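Local coordinates for protein putative cathepsin d (Ixodes ricinus, PDB 5N71) that probably cleaves peptide bonds inside protein chains as a pepsin-like aspartic endopeptidase of the peptidase A1 family, at residues Pro5-Leu10 and Gly169-Phe174; Ile34-Ser39 and Ile225-Thr230. All coordinates share one frame; numbering follows the deposited sequence.

Contact 1: residues Pro5-Leu10 and Gly169-Phe174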
loop_
_atom_site.group_PDB
_atom_site.type_symbol
_atom_site.label_atom_id
_atom_site.label_comp_id
_atom_site.label_asym_id
_atom_site.label_seq_id
_atom_site.Cartn_x
_atom_site.Cartn_y
_atom_site.Cartn_z
ATOM N N PRO A 5 1.223 -19.563 -9.620
ATOM C CA PRO A 5 0.915 -18.334 -8.846
ATOM C C PRO A 5 -0.525 -18.250 -8.406
ATOM O O PRO A 5 -1.388 -19.004 -8.925
ATOM C CB PRO A 5 1.245 -17.197 -9.856
ATOM C CG PRO A 5 2.219 -17.822 -10.809
ATOM C CD PRO A 5 1.723 -19.246 -10.970
ATOM N N TYR A 6 -0.794 -17.354 -7.443
ATOM C CA TYR A 6 -2.125 -17.190 -6.857
ATOM C C TYR A 6 -2.611 -15.747 -7.069
ATOM O O TYR A 6 -2.121 -14.818 -6.425
ATOM C CB TYR A 6 -2.163 -17.543 -5.361
ATOM C CG TYR A 6 -1.386 -18.798 -5.011
ATOM C CD1 TYR A 6 -1.998 -20.075 -5.041
ATOM C CD2 TYR A 6 -0.050 -18.722 -4.637
ATOM C CE1 TYR A 6 -1.257 -21.249 -4.735
ATOM C CE2 TYR A 6 0.672 -19.881 -4.314
ATOM C CZ TYR A 6 0.045 -21.143 -4.375
ATOM O OH TYR A 6 0.771 -22.266 -4.029
ATOM N N PRO A 7 -3.559 -15.558 -8.002
ATOM C CA PRO A 7 -4.162 -14.251 -8.223
ATOM C C PRO A 7 -5.082 -13.848 -7.090
ATOM O O PRO A 7 -6.033 -14.556 -6.777
ATOM C CB PRO A 7 -4.979 -14.434 -9.529
ATOM C CG PRO A 7 -4.500 -15.705 -10.120
ATOM C CD PRO A 7 -4.075 -16.561 -8.954
ATOM N N GLU A 8 -4.807 -12.707 -6.462
ATOM C CA GLU A 8 -5.696 -12.159 -5.452
ATOM C C GLU A 8 -6.431 -10.926 -6.021
ATOM O O GLU A 8 -5.793 -9.907 -6.282
ATOM C CB GLU A 8 -4.898 -11.766 -4.192
ATOM C CG GLU A 8 -5.705 -10.964 -3.186
ATOM C CD GLU A 8 -6.692 -11.770 -2.382
ATOM O OE1 GLU A 8 -6.796 -13.003 -2.565
ATOM O OE2 GLU A 8 -7.369 -11.154 -1.520
ATOM N N PRO A 9 -7.767 -11.000 -6.160
ATOM C CA PRO A 9 -8.490 -9.854 -6.764
ATOM C C PRO A 9 -8.792 -8.798 -5.735
ATOM O O PRO A 9 -9.158 -9.140 -4.597
ATOM C CB PRO A 9 -9.782 -10.489 -7.313
ATOM C CG PRO A 9 -10.013 -11.710 -6.454
ATOM C CD PRO A 9 -8.641 -12.188 -6.016
ATOM N N LEU A 10 -8.652 -7.528 -6.118
ATOM C CA LEU A 10 -8.842 -6.397 -5.180
ATOM C C LEU A 10 -10.044 -5.587 -5.558
ATOM O O LEU A 10 -10.376 -5.488 -6.745
ATOM C CB LEU A 10 -7.649 -5.439 -5.191
ATOM C CG LEU A 10 -6.295 -6.042 -4.843
ATOM C CD1 LEU A 10 -5.211 -4.973 -5.011
ATOM C CD2 LEU A 10 -6.325 -6.579 -3.407
ATOM N N GLY A 169 -10.896 -3.939 -9.556
ATOM C CA GLY A 169 -10.173 -2.940 -8.796
ATOM C C GLY A 169 -8.677 -3.049 -8.887
ATOM O O GLY A 169 -7.963 -2.050 -8.805
ATOM N N GLY A 170 -8.186 -4.273 -9.056
ATOM C CA GLY A 170 -6.753 -4.506 -9.043
ATOM C C GLY A 170 -6.442 -5.963 -8.753
ATOM O O GLY A 170 -7.361 -6.795 -8.677
ATOM N N GLU A 171 -5.148 -6.237 -8.593
ATOM C CA GLU A 171 -4.658 -7.601 -8.356
ATOM C C GLU A 171 -3.369 -7.609 -7.574
ATOM O O GLU A 171 -2.468 -6.830 -7.891
ATOM C CB GLU A 171 -4.401 -8.295 -9.718
ATOM C CG GLU A 171 -4.063 -9.760 -9.573
ATOM C CD GLU A 171 -3.521 -10.419 -10.845
ATOM O OE1 GLU A 171 -3.959 -11.544 -11.081
ATOM O OE2 GLU A 171 -2.653 -9.852 -11.560
ATOM N N VAL A 172 -3.261 -8.515 -6.592
ATOM C CA VAL A 172 -1.961 -8.938 -6.108
ATOM C C VAL A 172 -1.703 -10.357 -6.668
ATOM O O VAL A 172 -2.468 -11.286 -6.374
ATOM C CB VAL A 172 -1.808 -8.927 -4.562
ATOM C CG1 VAL A 172 -0.356 -9.185 -4.197
ATOM C CG2 VAL A 172 -2.234 -7.587 -3.966
ATOM N N LEU A 173 -0.617 -10.527 -7.413
ATOM C CA LEU A 173 -0.256 -11.866 -7.945
ATOM C C LEU A 173 0.870 -12.455 -7.155
ATOM O O LEU A 173 1.972 -11.992 -7.207
ATOM C CB LEU A 173 0.100 -11.794 -9.430
ATOM C CG LEU A 173 0.413 -13.136 -10.117
ATOM C CD1 LEU A 173 -0.798 -14.047 -9.999
ATOM C CD2 LEU A 173 0.811 -12.926 -11.593
ATOM N N PHE A 174 0.549 -13.435 -6.340
ATOM C CA PHE A 174 1.515 -14.055 -5.433
ATOM C C PHE A 174 2.278 -15.128 -6.217
ATOM O O PHE A 174 1.669 -16.053 -6.687
ATOM C CB PHE A 174 0.769 -14.649 -4.228
ATOM C CG PHE A 174 0.314 -13.613 -3.222
ATOM C CD1 PHE A 174 1.225 -13.117 -2.260
ATOM C CD2 PHE A 174 -0.955 -13.087 -3.260
ATOM C CE1 PHE A 174 0.829 -12.156 -1.343
ATOM C CE2 PHE A 174 -1.350 -12.122 -2.363
ATOM C CZ PHE A 174 -0.460 -11.656 -1.402
HETATM O O HOH W 1 -10.545 -7.145 -8.850
#
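Tyr-6 and Phe-174 begin an antiparallel pairing in which strands 6-10 and 170-174 run with their N-to-C directions 156° apart and their axes approach to 4.5 Å. Tyr-6 N gives its hydrogen to Phe-174 O at 2.9 Å, and Phe-174 N returns a bond to Tyr-6 O. Glu-8 and Val-172 repeat the exchange: Glu-8 N lies 2.7 Å from Val-172 O, and Val-172 N donates to Glu-8 O. Pro-7 and Pro-9, which have no N-H to give, fall at the non-hydrogen-bonded positions opposite Leu-173 and Glu-171, where none is needed; there Glu-171 CA adds a C-H contact to Glu-8 O at 3.3 Å. On the face of the prolines, Leu-173 lies alongside Pro-7, pointing the same way, and its CD1 also reaches Pro-5 CB at 3.8 Å. Glu-171, extended beyond a CG anti to the backbone N (chi1 -173°), carries OE1 to within 3.4 Å of Pro-7 CB. The other face carries Tyr-6, Glu-8, Val-172, Phe-174 and Leu-10. Here Tyr-6 and Phe-174 cross at about a right angle, Glu-8 CB meets the edge of the phenyl ring at CE2, and Val-172 CG1 lies over one face of that ring. Leu-10 CD1 closes the row against Val-172 CG2 at 4.1 Å. The hydroxyl of Tyr-6 is hydrogen-bonded to Leu-149 O, and strand 155-160 pairs with the far edge of strand 170-174. The six-stranded interdomain sheet of the pepsin-like fold thus takes in the N-terminal strand. Its chemistry divides by face: prolines and the Glu-171 chain beside buried Leu-173, against aromatic and aliphatic groups with the carboxylate of Glu-8, whose chain bends (chi2 76°) away from strand 170-174 toward Phe-35.

Contact 2: residues Ile34-Ser39 and Ile225-Thr230; sequences IFDTGS and IANTGT. Unlike the reference sequence in segment 225-230: Asn-227 (reference Asp).
Thr-228 OG1 is held by two backbone groups flanking Asp-36: it donates to Phe-35 O at 2.6 Å and accepts from Thr-37 N at 2.8 Å. Thr-37 OG1 does the reciprocal work, donating to Ala-226 O at 2.8 Å and accepting from Thr-228 N in a nearly straight bond. This crossed exchange between the two active-site loops is the fireman's grip of pepsin-like aspartic proteases, joining Asp-Thr-Gly to its counterpart, here Asn-Thr-Gly. Each threonine hydroxyl sits between its own backbone N and carbonyl carbon (chi1 61° and 57°), which turns it into the opposite loop, while the two side chains cross at about a right angle. Above the grip stand Asp-36 and Asn-227, the predicted active-site pair; the latter is aspartate in the reference sequence. Their carboxylate and amide planes are nearly coplanar, 17° apart, and Asp-36 OD1 comes within 3.1 Å of Asn-227 OD1, two acceptors with no bond between them. A water bridges the pair instead, donating to Asp-36 OD1 and accepting from Asn-227 ND2, a position consistent with that of the nucleophilic water in aspartic proteases. Asx turns hold both groups: Gly-38 N reaches Asp-36 OD1, and Gly-229 N reaches Asn-227 OD1, each from above the plane of the group it meets. Gly-229 CA packs under the carboxylate, 3.4 Å from Asp-36 OD1. The other carboxylate oxygen, Asp-36 OD2, accepts from Ser-39 OG at 2.6 Å.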
loop_
_atom_site.group_PDB
_atom_site.type_symbol
_atom_site.label_atom_id
_atom_site.label_comp_id
_atom_site.label_asym_id
_atom_site.label_seq_id
_atom_site.Cartn_x
_atom_site.Cartn_y
_atom_site.Cartn_z
ATOM N N ILE A 34 -6.497 -5.126 3.655
ATOM C CA ILE A 34 -5.611 -4.366 2.819
ATOM C C ILE A 34 -4.251 -5.058 2.760
ATOM O O ILE A 34 -3.692 -5.399 3.807
ATOM C CB ILE A 34 -5.520 -2.867 3.244
ATOM C CG1 ILE A 34 -4.636 -2.047 2.278
ATOM C CG2 ILE A 34 -5.033 -2.651 4.651
ATOM C CD1 ILE A 34 -4.930 -0.541 2.321
ATOM N N PHE A 35 -3.726 -5.243 1.541
ATOM C CA PHE A 35 -2.401 -5.794 1.317
ATOM C C PHE A 35 -1.414 -4.640 1.345
ATOM O O PHE A 35 -1.386 -3.812 0.403
ATOM C CB PHE A 35 -2.374 -6.606 0.027
ATOM C CG PHE A 35 -3.214 -7.857 0.115
ATOM C CD1 PHE A 35 -4.580 -7.812 -0.135
ATOM C CD2 PHE A 35 -2.630 -9.086 0.421
ATOM C CE1 PHE A 35 -5.354 -8.956 -0.067
ATOM C CE2 PHE A 35 -3.394 -10.228 0.507
ATOM C CZ PHE A 35 -4.764 -10.175 0.243
ATOM N N ASP A 36 -0.663 -4.549 2.459
ATOM C CA ASP A 36 0.117 -3.357 2.826
ATOM C C ASP A 36 1.614 -3.602 2.785
ATOM O O ASP A 36 2.183 -4.226 3.697
ATOM C CB ASP A 36 -0.325 -2.918 4.229
ATOM C CG ASP A 36 0.472 -1.747 4.785
ATOM O OD1 ASP A 36 1.148 -0.981 4.018
ATOM O OD2 ASP A 36 0.461 -1.623 6.049
ATOM N N THR A 37 2.295 -3.080 1.761
ATOM C CA THR A 37 3.738 -3.266 1.639
ATOM C C THR A 37 4.528 -2.375 2.593
ATOM O O THR A 37 5.759 -2.478 2.654
ATOM C CB THR A 37 4.227 -3.082 0.177
ATOM O OG1 THR A 37 3.936 -1.753 -0.287
ATOM C CG2 THR A 37 3.562 -4.120 -0.736
ATOM N N GLY A 38 3.828 -1.515 3.343
ATOM C CA GLY A 38 4.441 -0.687 4.369
ATOM C C GLY A 38 4.492 -1.263 5.786
ATOM O O GLY A 38 5.080 -0.640 6.634
ATOM N N SER A 39 3.929 -2.451 6.028
ATOM C CA SER A 39 3.994 -3.108 7.365
ATOM C C SER A 39 4.120 -4.616 7.163
ATOM O O SER A 39 4.035 -5.100 6.013
ATOM C CB SER A 39 2.791 -2.776 8.231
ATOM O OG SER A 39 1.605 -3.351 7.691
ATOM N N ILE A 225 10.068 4.647 -0.890
ATOM C CA ILE A 225 9.451 3.336 -0.661
ATOM C C ILE A 225 8.202 3.181 -1.543
ATOM O O ILE A 225 7.520 4.171 -1.883
ATOM C CB ILE A 225 9.118 3.038 0.827
ATOM C CG1 ILE A 225 7.977 3.907 1.389
ATOM C CG2 ILE A 225 10.354 3.238 1.693
ATOM C CD1 ILE A 225 7.415 3.426 2.717
ATOM N N ALA A 226 7.912 1.947 -1.905
ATOM C CA ALA A 226 6.672 1.598 -2.614
ATOM C C ALA A 226 5.721 1.054 -1.562
ATOM O O ALA A 226 5.969 -0.019 -1.001
ATOM C CB ALA A 226 6.965 0.550 -3.682
ATOM N N ASN A 227 4.658 1.816 -1.248
ATOM C CA ASN A 227 3.753 1.486 -0.191
ATOM C C ASN A 227 2.310 1.398 -0.661
ATOM O O ASN A 227 1.607 2.440 -0.771
ATOM C CB ASN A 227 3.874 2.520 0.920
ATOM C CG ASN A 227 3.038 2.166 2.149
ATOM O OD1 ASN A 227 2.328 1.170 2.197
ATOM N ND2 ASN A 227 3.146 2.989 3.164
ATOM N N THR A 228 1.856 0.163 -0.879
ATOM C CA THR A 228 0.473 -0.123 -1.267
ATOM C C THR A 228 -0.575 0.216 -0.203
ATOM O O THR A 228 -1.772 0.221 -0.500
ATOM C CB THR A 228 0.268 -1.583 -1.572
ATOM O OG1 THR A 228 0.648 -2.334 -0.420
ATOM C CG2 THR A 228 1.087 -2.027 -2.786
ATOM N N GLY A 229 -0.141 0.444 1.044
ATOM C CA GLY A 229 -1.050 0.704 2.122
ATOM C C GLY A 229 -1.457 2.162 2.314
ATOM O O GLY A 229 -2.122 2.481 3.287
ATOM N N THR A 230 -1.114 3.030 1.369
ATOM C CA THR A 230 -1.463 4.426 1.475
ATOM C C THR A 230 -1.845 5.013 0.098
ATOM O O THR A 230 -1.362 4.510 -0.936
ATOM C CB THR A 230 -0.309 5.183 2.159
ATOM O OG1 THR A 230 -0.806 6.386 2.714
ATOM C CG2 THR A 230 0.838 5.469 1.259
HETATM O O HOH W 2 1.579 1.572 5.142
HETATM O O HOH W 3 7.278 -0.370 1.579
#

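How the contacts relate
Both contacts are largely buried, but the centre of contact 2 is about 3 Å, and that of contact 1 about 14 Å, from the centre of the chain, and contact 1 has its prolines on an exposed face. Contact 1 is regular strand pairing, its polar bonds running mainly between backbone atoms; contact 2 joins two turns, and threonine hydroxyls supply its cross-links. Phe-35 connects them. Its carbonyl belongs to contact 2, whereas its ring points to contact 1: Phe-174 CZ lies 3.8 Å from Phe-35 CE2. The buried face of contact 1, apolar but for the carboxylate of Glu-8, packs on this ring, one residue before Asp-36 at the end of strand 29-36.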